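R.MvaI (Kocuria varians, PDB 2OA9) is a monomeric, probably metal-dependent restriction endonuclease that recognises its target DNA sequence asymmetrically and presumably cuts the DNA there. Local coordinates at residues D56-T61 with I234-L239; E13-V18 with A187-D192; T32-T37 with A167-E172; S107-T112 with D206-I211. All blocks are in the same frame, centred on the assembly; numbering follows the deposited sequence.

Contact 1: residues D56-T61 with I234-L239. With CD (cadmium ion), chain E.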
# COMPACT_ATOMS: atom_id res chain seq x y z
N ASP A 56 -13.44 4.99 5.09
CA ASP A 56 -12.11 4.43 4.89
C ASP A 56 -11.92 3.93 3.46
O ASP A 56 -11.26 2.93 3.21
CB ASP A 56 -11.81 3.31 5.89
N ILE A 57 -12.53 4.65 2.52
CA ILE A 57 -12.22 4.49 1.11
C ILE A 57 -11.37 5.69 0.73
O ILE A 57 -11.83 6.84 0.79
CB ILE A 57 -13.50 4.47 0.27
CG1 ILE A 57 -14.38 3.30 0.73
CG2 ILE A 57 -13.16 4.35 -1.23
CD1 ILE A 57 -15.76 3.26 0.06
N GLU A 58 -10.12 5.45 0.34
CA GLU A 58 -9.28 6.55 -0.06
C GLU A 58 -9.70 7.01 -1.46
O GLU A 58 -9.98 6.19 -2.35
CB GLU A 58 -7.81 6.15 -0.04
CG GLU A 58 -7.24 6.08 1.38
CD GLU A 58 -5.85 6.66 1.49
OE1 GLU A 58 -5.29 6.69 2.61
OE2 GLU A 58 -5.30 7.09 0.44
N ILE A 59 -9.77 8.32 -1.61
CA ILE A 59 -10.18 8.98 -2.83
C ILE A 59 -9.06 9.89 -3.30
O ILE A 59 -8.69 10.82 -2.59
CB ILE A 59 -11.43 9.82 -2.60
CG1 ILE A 59 -12.54 8.98 -1.95
CG2 ILE A 59 -11.90 10.44 -3.90
CD1 ILE A 59 -13.28 8.09 -2.87
N LYS A 60 -8.57 9.68 -4.51
CA LYS A 60 -7.57 10.56 -5.12
C LYS A 60 -7.86 10.75 -6.59
O LYS A 60 -8.50 9.90 -7.17
CB LYS A 60 -6.18 9.95 -4.98
CG LYS A 60 -5.78 9.59 -3.55
CD LYS A 60 -4.38 10.01 -3.21
CE LYS A 60 -4.33 10.92 -1.99
NZ LYS A 60 -5.29 12.07 -2.19
N THR A 61 -7.39 11.84 -7.19
CA THR A 61 -7.39 11.96 -8.64
C THR A 61 -6.23 11.18 -9.23
O THR A 61 -5.33 10.78 -8.53
CB THR A 61 -7.28 13.40 -9.13
OG1 THR A 61 -6.01 13.93 -8.75
CG2 THR A 61 -8.31 14.32 -8.49
N ILE A 234 3.42 0.69 -2.57
CA ILE A 234 3.23 0.82 -4.01
C ILE A 234 2.73 2.23 -4.32
O ILE A 234 1.93 2.79 -3.57
CB ILE A 234 2.22 -0.26 -4.54
CG1 ILE A 234 2.17 -0.26 -6.06
CG2 ILE A 234 0.81 -0.06 -3.96
CD1 ILE A 234 1.29 -1.37 -6.66
N ASN A 235 3.20 2.78 -5.43
CA ASN A 235 2.65 4.04 -5.95
C ASN A 235 1.20 3.83 -6.29
O ASN A 235 0.79 2.80 -6.84
CB ASN A 235 3.45 4.46 -7.16
CG ASN A 235 2.86 5.65 -7.86
OD1 ASN A 235 1.92 5.56 -8.62
ND2 ASN A 235 3.46 6.81 -7.59
N MET A 236 0.36 4.80 -5.96
CA MET A 236 -1.07 4.59 -6.03
C MET A 236 -1.56 4.41 -7.46
O MET A 236 -2.49 3.62 -7.72
CB MET A 236 -1.83 5.70 -5.33
CG MET A 236 -3.31 5.60 -5.41
SD MET A 236 -4.15 6.84 -4.39
CE MET A 236 -3.05 6.61 -2.95
N GLU A 237 -1.02 5.16 -8.41
CA GLU A 237 -1.37 4.89 -9.83
C GLU A 237 -0.96 3.52 -10.22
O GLU A 237 -1.69 2.82 -10.94
CB GLU A 237 -0.68 5.86 -10.82
CG GLU A 237 -1.38 7.16 -11.06
CD GLU A 237 -2.49 7.06 -12.08
OE1 GLU A 237 -3.48 6.43 -11.78
OE2 GLU A 237 -2.38 7.68 -13.15
N LYS A 238 0.23 3.12 -9.80
CA LYS A 238 0.75 1.84 -10.15
C LYS A 238 -0.13 0.70 -9.71
O LYS A 238 -0.18 -0.36 -10.33
CB LYS A 238 2.12 1.72 -9.56
CG LYS A 238 2.95 0.68 -10.20
CD LYS A 238 4.43 1.06 -10.15
CE LYS A 238 4.80 2.31 -10.95
NZ LYS A 238 5.31 2.02 -12.31
N LEU A 239 -0.85 0.88 -8.62
CA LEU A 239 -1.79 -0.12 -8.13
C LEU A 239 -2.88 -0.49 -9.17
O LEU A 239 -3.29 -1.65 -9.23
CB LEU A 239 -2.40 0.28 -6.78
CG LEU A 239 -3.34 -0.74 -6.14
CD1 LEU A 239 -2.68 -2.10 -5.95
CD2 LEU A 239 -3.82 -0.17 -4.79
CD CD E . -4.32 6.87 -14.00
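Glu-58 and Lys-60, which meet Met-236 here, fit the E-X-K half of the PD-(D/E)XK nuclease signature; with Asp-53, Glu-58 and Ile-59 form a calcium site in another structure of this protein. Met-236 opens helix 236-242 and reaches across with a straight chain, CG lying opposite the backbone N (chi1 177°). Met-236 SD rests on the methylenes of Lys-60, 3.3 Å from Lys-60 CG and 3.4 Å from Lys-60 CD, the two chains crossing nearly at a right angle. Only at the last bond does Met-236 turn, bringing Met-236 CE to 3.7 Å from Lys-60 CD, while OE2 of Glu-58 skirts the same methyl at 4.1 Å. An alanine in place of Lys-60 removes CG and CD and would probably open a gap beside SD and CE of Met-236. The helix start is fixed by Asn-235, the N-cap, whose OD1 accepts from Lys-238 N (3.2 Å) in the carbonyl plane. One residue on from Met-236, both carboxylate oxygens of Glu-237 chelate a cadmium ion shared with His-62. Methionine, flexible and apolar, suits a place where the methylenes of a lysine are its main partner across the contact; the NZ of Lys-60 takes no part in it.

Contact 2: residues E13-V18 with A187-D192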
# COMPACT_ATOMS: atom_id res chain seq x y z
N GLU A 13 -23.17 1.42 -6.82
CA GLU A 13 -24.35 2.25 -7.06
C GLU A 13 -24.13 3.68 -6.60
O GLU A 13 -24.49 4.62 -7.31
CB GLU A 13 -25.60 1.61 -6.44
CG GLU A 13 -26.87 2.45 -6.51
CD GLU A 13 -28.12 1.72 -6.05
OE1 GLU A 13 -28.02 0.64 -5.45
OE2 GLU A 13 -29.24 2.26 -6.33
N ALA A 14 -23.55 3.83 -5.42
CA ALA A 14 -23.27 5.15 -4.85
C ALA A 14 -22.31 5.93 -5.76
O ALA A 14 -22.55 7.09 -6.07
CB ALA A 14 -22.72 5.01 -3.44
N ILE A 15 -21.22 5.29 -6.17
CA ILE A 15 -20.25 5.96 -7.05
C ILE A 15 -20.87 6.27 -8.42
O ILE A 15 -20.67 7.35 -8.98
CB ILE A 15 -18.99 5.11 -7.17
CG1 ILE A 15 -18.24 5.08 -5.85
CG2 ILE A 15 -18.08 5.59 -8.28
CD1 ILE A 15 -17.14 4.04 -5.76
N GLN A 16 -21.66 5.36 -8.96
CA GLN A 16 -22.34 5.57 -10.21
C GLN A 16 -23.29 6.78 -10.12
O GLN A 16 -23.38 7.55 -11.07
CB GLN A 16 -23.10 4.31 -10.60
CG GLN A 16 -23.76 4.43 -11.97
CD GLN A 16 -22.79 4.25 -13.09
OE1 GLN A 16 -22.31 3.14 -13.33
NE2 GLN A 16 -22.47 5.35 -13.81
N ASN A 17 -23.98 6.95 -9.00
CA ASN A 17 -24.86 8.07 -8.80
C ASN A 17 -24.12 9.37 -8.69
O ASN A 17 -24.62 10.38 -9.17
CB ASN A 17 -25.72 7.89 -7.55
CG ASN A 17 -26.80 6.81 -7.71
OD1 ASN A 17 -27.11 6.38 -8.82
ND2 ASN A 17 -27.35 6.39 -6.61
N VAL A 18 -22.95 9.37 -8.05
CA VAL A 18 -22.17 10.61 -7.98
C VAL A 18 -21.68 10.97 -9.40
O VAL A 18 -21.82 12.11 -9.89
CB VAL A 18 -20.99 10.47 -6.99
CG1 VAL A 18 -20.04 11.68 -7.14
CG2 VAL A 18 -21.45 10.35 -5.60
N ALA A 187 -14.68 6.98 -12.29
CA ALA A 187 -14.01 6.52 -11.10
C ALA A 187 -13.46 5.12 -11.38
O ALA A 187 -14.14 4.27 -11.91
CB ALA A 187 -14.95 6.55 -9.89
N ASN A 188 -12.20 4.89 -11.04
CA ASN A 188 -11.58 3.59 -11.08
C ASN A 188 -11.57 3.06 -9.66
O ASN A 188 -10.86 3.57 -8.78
CB ASN A 188 -10.14 3.69 -11.58
CG ASN A 188 -10.05 4.09 -13.01
OD1 ASN A 188 -10.38 5.24 -13.35
ND2 ASN A 188 -9.53 3.22 -13.84
N LEU A 189 -12.40 2.04 -9.42
CA LEU A 189 -12.58 1.46 -8.09
C LEU A 189 -11.74 0.18 -7.99
O LEU A 189 -12.02 -0.82 -8.63
CB LEU A 189 -14.06 1.11 -7.83
CG LEU A 189 -14.34 0.58 -6.43
CD1 LEU A 189 -14.12 1.56 -5.34
CD2 LEU A 189 -15.81 0.00 -6.36
N PHE A 190 -10.69 0.27 -7.18
CA PHE A 190 -9.81 -0.84 -6.85
C PHE A 190 -10.57 -1.67 -5.83
O PHE A 190 -10.99 -1.15 -4.79
CB PHE A 190 -8.52 -0.30 -6.23
CG PHE A 190 -7.74 -1.32 -5.44
CD1 PHE A 190 -6.90 -2.21 -6.08
CD2 PHE A 190 -7.85 -1.41 -4.07
CE1 PHE A 190 -6.17 -3.15 -5.36
CE2 PHE A 190 -7.12 -2.33 -3.36
CZ PHE A 190 -6.27 -3.18 -4.01
N THR A 191 -10.68 -2.98 -6.08
CA THR A 191 -11.45 -3.89 -5.20
C THR A 191 -10.68 -5.08 -4.65
O THR A 191 -11.17 -5.78 -3.75
CB THR A 191 -12.72 -4.42 -5.91
OG1 THR A 191 -12.37 -5.19 -7.07
CG2 THR A 191 -13.65 -3.33 -6.42
N ASP A 192 -9.51 -5.38 -5.17
CA ASP A 192 -8.77 -6.58 -4.74
C ASP A 192 -7.37 -6.57 -5.28
O ASP A 192 -7.08 -5.96 -6.32
CB ASP A 192 -9.46 -7.88 -5.14
CG ASP A 192 -8.91 -9.09 -4.38
OD1 ASP A 192 -8.59 -8.96 -3.16
OD2 ASP A 192 -8.75 -10.20 -4.95
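Helix 13-18 comes nearest to strand 187-192 where the CA atoms of Ile-15 and Ala-187 stand 7.5 Å apart, a spacing that the side chains fill without any polar group. Ile-15 carries the helix's share of the contact and spreads its two branches over two residues of the strand. Its CG2 methyl is placed opposite the backbone N and meets Ala-187 CB at 3.6 Å. The longer branch, with CG1 opposite the carbonyl carbon (chi1 -69°), runs on to CD1, which touches Leu-189 CD1 at 3.9 Å, methyl against methyl, the two chains crossing at a slant. Ala-187 and Leu-189 both face the helix, whereas Asn-188 between them points the other way, as expected two residues apart on a beta strand.

This is helix-on-sheet packing in the mixed sheet that holds the probable nuclease signature: helix 6-19 lies over strand 179-192, one of its central members. Leu-189 also touches Leu-8 and Leu-11 of the same helix, and Ile-15 reaches Ile-248 on the neighbouring strand 244-248. The residue types follow from the spacing. Alanine stands opposite the nearest point of the helix, where little more than a methyl is needed, while leucine, two residues farther along the strand, bridges a wider gap with its longer chain. A beta-branched isoleucine offers two separate methyl ends, CG2 for the alanine and CD1 for the leucine.

Contact 3: residues T32-T37 with A167-E172. With CD (cadmium ion), chain H.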
# COMPACT_ATOMS: atom_id res chain seq x y z
N THR A 32 -6.90 19.67 -3.00
CA THR A 32 -7.71 18.64 -2.33
C THR A 32 -9.20 18.65 -2.72
O THR A 32 -9.90 17.68 -2.44
CB THR A 32 -7.56 18.79 -0.79
N GLY A 33 -9.67 19.73 -3.35
CA GLY A 33 -11.09 19.98 -3.57
C GLY A 33 -11.85 18.90 -4.33
O GLY A 33 -12.99 18.57 -3.96
N ILE A 34 -11.26 18.37 -5.39
CA ILE A 34 -11.91 17.38 -6.23
C ILE A 34 -12.22 16.13 -5.40
O ILE A 34 -13.36 15.66 -5.39
CB ILE A 34 -11.04 17.02 -7.47
CG1 ILE A 34 -10.98 18.23 -8.42
CG2 ILE A 34 -11.61 15.83 -8.19
CD1 ILE A 34 -9.92 18.13 -9.46
N GLY A 35 -11.22 15.63 -4.71
CA GLY A 35 -11.39 14.44 -3.90
C GLY A 35 -12.32 14.63 -2.72
O GLY A 35 -13.21 13.81 -2.45
N LYS A 36 -12.17 15.73 -2.00
CA LYS A 36 -12.98 15.95 -0.81
C LYS A 36 -14.46 16.15 -1.16
O LYS A 36 -15.35 15.70 -0.44
CB LYS A 36 -12.45 17.16 -0.01
CG LYS A 36 -13.16 17.45 1.31
CD LYS A 36 -13.33 18.96 1.57
CE LYS A 36 -14.73 19.31 2.05
NZ LYS A 36 -15.19 18.45 3.18
N THR A 37 -14.73 16.83 -2.27
CA THR A 37 -16.10 17.00 -2.71
C THR A 37 -16.67 15.63 -3.04
O THR A 37 -17.81 15.35 -2.70
CB THR A 37 -16.18 17.92 -3.92
OG1 THR A 37 -15.77 19.24 -3.55
CG2 THR A 37 -17.61 18.07 -4.42
N ALA A 167 -10.71 4.64 -4.69
CA ALA A 167 -11.23 5.16 -5.96
C ALA A 167 -10.29 6.24 -6.49
O ALA A 167 -9.96 7.20 -5.79
CB ALA A 167 -12.65 5.70 -5.81
N VAL A 168 -9.84 6.06 -7.72
CA VAL A 168 -9.04 7.05 -8.42
C VAL A 168 -9.94 7.69 -9.48
O VAL A 168 -10.48 7.00 -10.33
CB VAL A 168 -7.83 6.41 -9.07
CG1 VAL A 168 -7.00 7.43 -9.81
CG2 VAL A 168 -7.03 5.64 -8.06
N ILE A 169 -10.10 8.99 -9.39
CA ILE A 169 -11.17 9.73 -10.06
C ILE A 169 -10.61 10.85 -10.92
O ILE A 169 -9.44 11.24 -10.79
CB ILE A 169 -12.19 10.29 -9.04
CG1 ILE A 169 -11.57 11.36 -8.15
CG2 ILE A 169 -12.77 9.15 -8.19
CD1 ILE A 169 -12.57 12.06 -7.22
N SER A 170 -11.43 11.42 -11.80
CA SER A 170 -11.10 12.70 -12.39
C SER A 170 -12.33 13.54 -12.57
O SER A 170 -13.44 13.01 -12.56
CB SER A 170 -10.33 12.54 -13.71
OG SER A 170 -11.20 12.02 -14.70
N ALA A 171 -12.14 14.85 -12.70
CA ALA A 171 -13.26 15.74 -12.82
C ALA A 171 -12.91 16.97 -13.62
O ALA A 171 -11.73 17.34 -13.73
CB ALA A 171 -13.72 16.17 -11.44
N GLU A 172 -13.97 17.58 -14.16
CA GLU A 172 -13.97 18.93 -14.71
C GLU A 172 -14.44 19.91 -13.65
O GLU A 172 -15.15 19.51 -12.72
CB GLU A 172 -14.94 19.02 -15.91
CG GLU A 172 -14.65 18.07 -17.07
CD GLU A 172 -15.54 18.32 -18.29
OE1 GLU A 172 -16.44 19.18 -18.24
OE2 GLU A 172 -15.36 17.62 -19.31
CD CD H . -16.64 18.42 -20.91
O HOH W 1 -18.93 18.21 -20.20
O HOH W 2 -16.88 20.78 -20.87
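No flat group separates Ile-34 from Ile-169 and Ala-171, which meet through methyls alone; the planar groups lie elsewhere in the two segments. The Gly-33 carbonyl receives two donors from Thr-37 on opposite faces of its plane: the backbone N at 3.0 Å and OG1 at 2.9 Å, the latter tilted 27° from the plane. A threonine suits this turn of helix because its hydroxyl can fold back onto the carbonyl four residues earlier. The Glu-172 carboxylate grips a cadmium ion unequally, OE2 at 2.2 Å and OE1 at 2.8 Å, with two waters as further ligands. In the contact itself, Ile-34 CG2 touches both Ala-171 CB, 3.9 Å from Ile-34 CG2, and Ile-169 CD1, 4.0 Å from Ile-34 CG2. Ile-169 holds CG1 between its backbone N and carbonyl carbon (chi1 66°), and its chain slides past that of Ile-34 in the opposite direction to pass CD1 near Gly-35 CA at 4.3 Å. Small Ala-171 lets the branched Ile-34 approach the strand closely. Helix 33-37 crosses strand 167-172 at 111°, their axes 9.0 Å apart. Ile-34 also touches Thr-61 of strand 58-61 and Tyr-182 of strand 179-192, so the helix start spans three neighbouring strands of the mixed sheet.

Contact 4: residues S107-T112 with D206-I211. With CD (cadmium ion), chain F.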
# COMPACT_ATOMS: atom_id res chain seq x y z
N SER A 107 13.73 -3.86 -3.21
CA SER A 107 12.83 -4.32 -4.24
C SER A 107 13.25 -5.68 -4.76
O SER A 107 14.27 -6.22 -4.32
CB SER A 107 12.79 -3.27 -5.33
OG SER A 107 13.84 -3.45 -6.25
N GLY A 108 12.50 -6.20 -5.73
CA GLY A 108 12.75 -7.50 -6.30
C GLY A 108 13.41 -7.50 -7.64
O GLY A 108 13.61 -8.59 -8.16
N ASN A 109 13.74 -6.34 -8.19
CA ASN A 109 14.30 -6.25 -9.53
C ASN A 109 15.80 -5.95 -9.55
O ASN A 109 16.51 -6.30 -10.52
CB ASN A 109 13.53 -5.21 -10.34
CG ASN A 109 13.67 -3.79 -9.79
OD1 ASN A 109 13.63 -3.58 -8.60
ND2 ASN A 109 13.79 -2.79 -10.70
N ARG A 110 16.29 -5.28 -8.50
CA ARG A 110 17.69 -4.89 -8.37
C ARG A 110 18.07 -5.08 -6.93
O ARG A 110 17.21 -5.02 -6.05
CB ARG A 110 17.88 -3.39 -8.65
CG ARG A 110 16.98 -2.74 -9.70
CD ARG A 110 17.58 -1.42 -10.27
NE ARG A 110 17.77 -1.43 -11.72
CZ ARG A 110 18.66 -2.20 -12.36
NH1 ARG A 110 19.48 -3.03 -11.71
NH2 ARG A 110 18.74 -2.14 -13.69
N LYS A 111 19.35 -5.30 -6.68
CA LYS A 111 19.91 -5.16 -5.33
C LYS A 111 19.99 -3.69 -4.98
O LYS A 111 20.22 -2.84 -5.85
CB LYS A 111 21.35 -5.63 -5.31
CG LYS A 111 21.61 -7.08 -5.46
CD LYS A 111 23.02 -7.39 -4.89
CE LYS A 111 24.15 -6.80 -5.69
NZ LYS A 111 25.48 -7.35 -5.28
N THR A 112 19.96 -3.40 -3.69
CA THR A 112 20.23 -2.07 -3.18
C THR A 112 21.70 -1.79 -3.32
O THR A 112 22.50 -2.70 -3.56
CB THR A 112 19.83 -1.91 -1.69
OG1 THR A 112 20.55 -2.84 -0.84
CG2 THR A 112 18.31 -2.19 -1.47
N ASP A 206 7.93 -2.72 -8.97
CA ASP A 206 6.82 -1.81 -8.73
C ASP A 206 6.30 -1.78 -7.31
O ASP A 206 5.68 -0.81 -6.89
CB ASP A 206 5.64 -2.14 -9.67
CG ASP A 206 5.91 -1.78 -11.12
OD1 ASP A 206 6.75 -0.91 -11.44
OD2 ASP A 206 5.26 -2.38 -12.04
N ILE A 207 6.59 -2.81 -6.55
CA ILE A 207 6.15 -2.89 -5.13
C ILE A 207 7.39 -3.02 -4.30
O ILE A 207 8.25 -3.82 -4.59
CB ILE A 207 5.16 -4.05 -4.92
CG1 ILE A 207 3.95 -3.88 -5.87
CG2 ILE A 207 4.73 -4.22 -3.46
CD1 ILE A 207 2.84 -4.90 -5.67
N LYS A 208 7.49 -2.23 -3.24
CA LYS A 208 8.72 -2.16 -2.47
C LYS A 208 8.44 -2.71 -1.10
O LYS A 208 7.34 -2.63 -0.61
CB LYS A 208 9.18 -0.71 -2.31
CG LYS A 208 9.40 0.06 -3.61
CD LYS A 208 10.17 -0.74 -4.61
CE LYS A 208 10.59 0.12 -5.82
NZ LYS A 208 11.66 -0.56 -6.58
N VAL A 209 9.49 -3.22 -0.47
CA VAL A 209 9.44 -3.75 0.90
C VAL A 209 10.32 -2.80 1.72
O VAL A 209 11.54 -2.77 1.56
CB VAL A 209 9.98 -5.18 0.89
CG1 VAL A 209 10.02 -5.75 2.26
CG2 VAL A 209 9.11 -6.07 -0.04
N ASP A 210 9.68 -1.99 2.55
CA ASP A 210 10.34 -0.93 3.34
C ASP A 210 10.61 -1.45 4.76
O ASP A 210 9.71 -1.54 5.58
CB ASP A 210 9.40 0.29 3.38
CG ASP A 210 10.02 1.53 3.89
OD1 ASP A 210 10.71 1.48 4.91
OD2 ASP A 210 9.78 2.65 3.39
N ILE A 211 11.84 -1.86 4.98
CA ILE A 211 12.28 -2.39 6.29
C ILE A 211 12.64 -1.19 7.13
O ILE A 211 13.48 -0.39 6.76
CB ILE A 211 13.46 -3.30 6.09
CG1 ILE A 211 13.07 -4.46 5.18
CG2 ILE A 211 14.02 -3.75 7.45
CD1 ILE A 211 14.25 -5.33 4.77
CD CD F . 11.10 3.76 4.89
O HOH W 3 12.99 3.03 3.66
O HOH W 4 9.15 4.26 6.10
O HOH W 5 10.93 5.74 3.86
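Lys-208 lies along Ser-107, where strand 207-215 of the five-stranded antiparallel sheet runs beside the loop that leaves strand 100-106; their CA atoms are 5.0 Å apart. From CB the lysine chain starts out beside its own strand, CG set opposite the carbonyl carbon, and a bend at the next bond (chi2 -45°) swings it toward the loop. CD is the first atom to touch, 3.7 Å from Ser-107 CB, and CE follows over the same carbon at 4.1 Å. Beyond the bend the chain is extended, carrying NZ to 3.2 Å from Ser-107 CB and 3.6 Å from its OG. The amine finds its hydrogen-bond partner outside the two segments, at Gly-205 O, and Asn-109 OD1 lies more loosely beside it, 4.1 Å from NZ. A lysine fits because its shaft can cover a small serine while its tip still reaches a carbonyl. A leucine in its place would probably leave Gly-205 O without this donor and uncover the serine methylene. Serine in turn is slim enough for the loop to stay close to the strand. The sheet's own pairing continues next door, where Val-209 bonds through its backbone to Val-106, while Ser-107 pairs in the same way with Ile-123 of strand 119-126 and so leads into the next sheet. Two residues along from Lys-208, Asp-210 chelates a cadmium ion shared with His-103 and three waters, OD1 and OD2 both 2.3 Å from the metal.

Overall arrangement
From the N terminus the chain opens contact 2 in helix 6-19, contact 3 at the start of helix 33-49, contact 1 on strand 58-61 and contact 4 after strand 100-106. Contact 3 closes first, on strand 166-176, nested inside contact 2, which closes on strand 179-192. Contact 4 closes next on strand 207-215, inside the loop that contact 1 ends at helix 236-242. Every other pairing crosses. Contacts 2 and 3 lay two helices on the mixed sheet; contact 4, about 31 Å from each between centres, belongs to the antiparallel sheet. Contact 1 links the two, from strand 58-61 of the first to the start of helix 236-242, which follows strand 225-235 of the second.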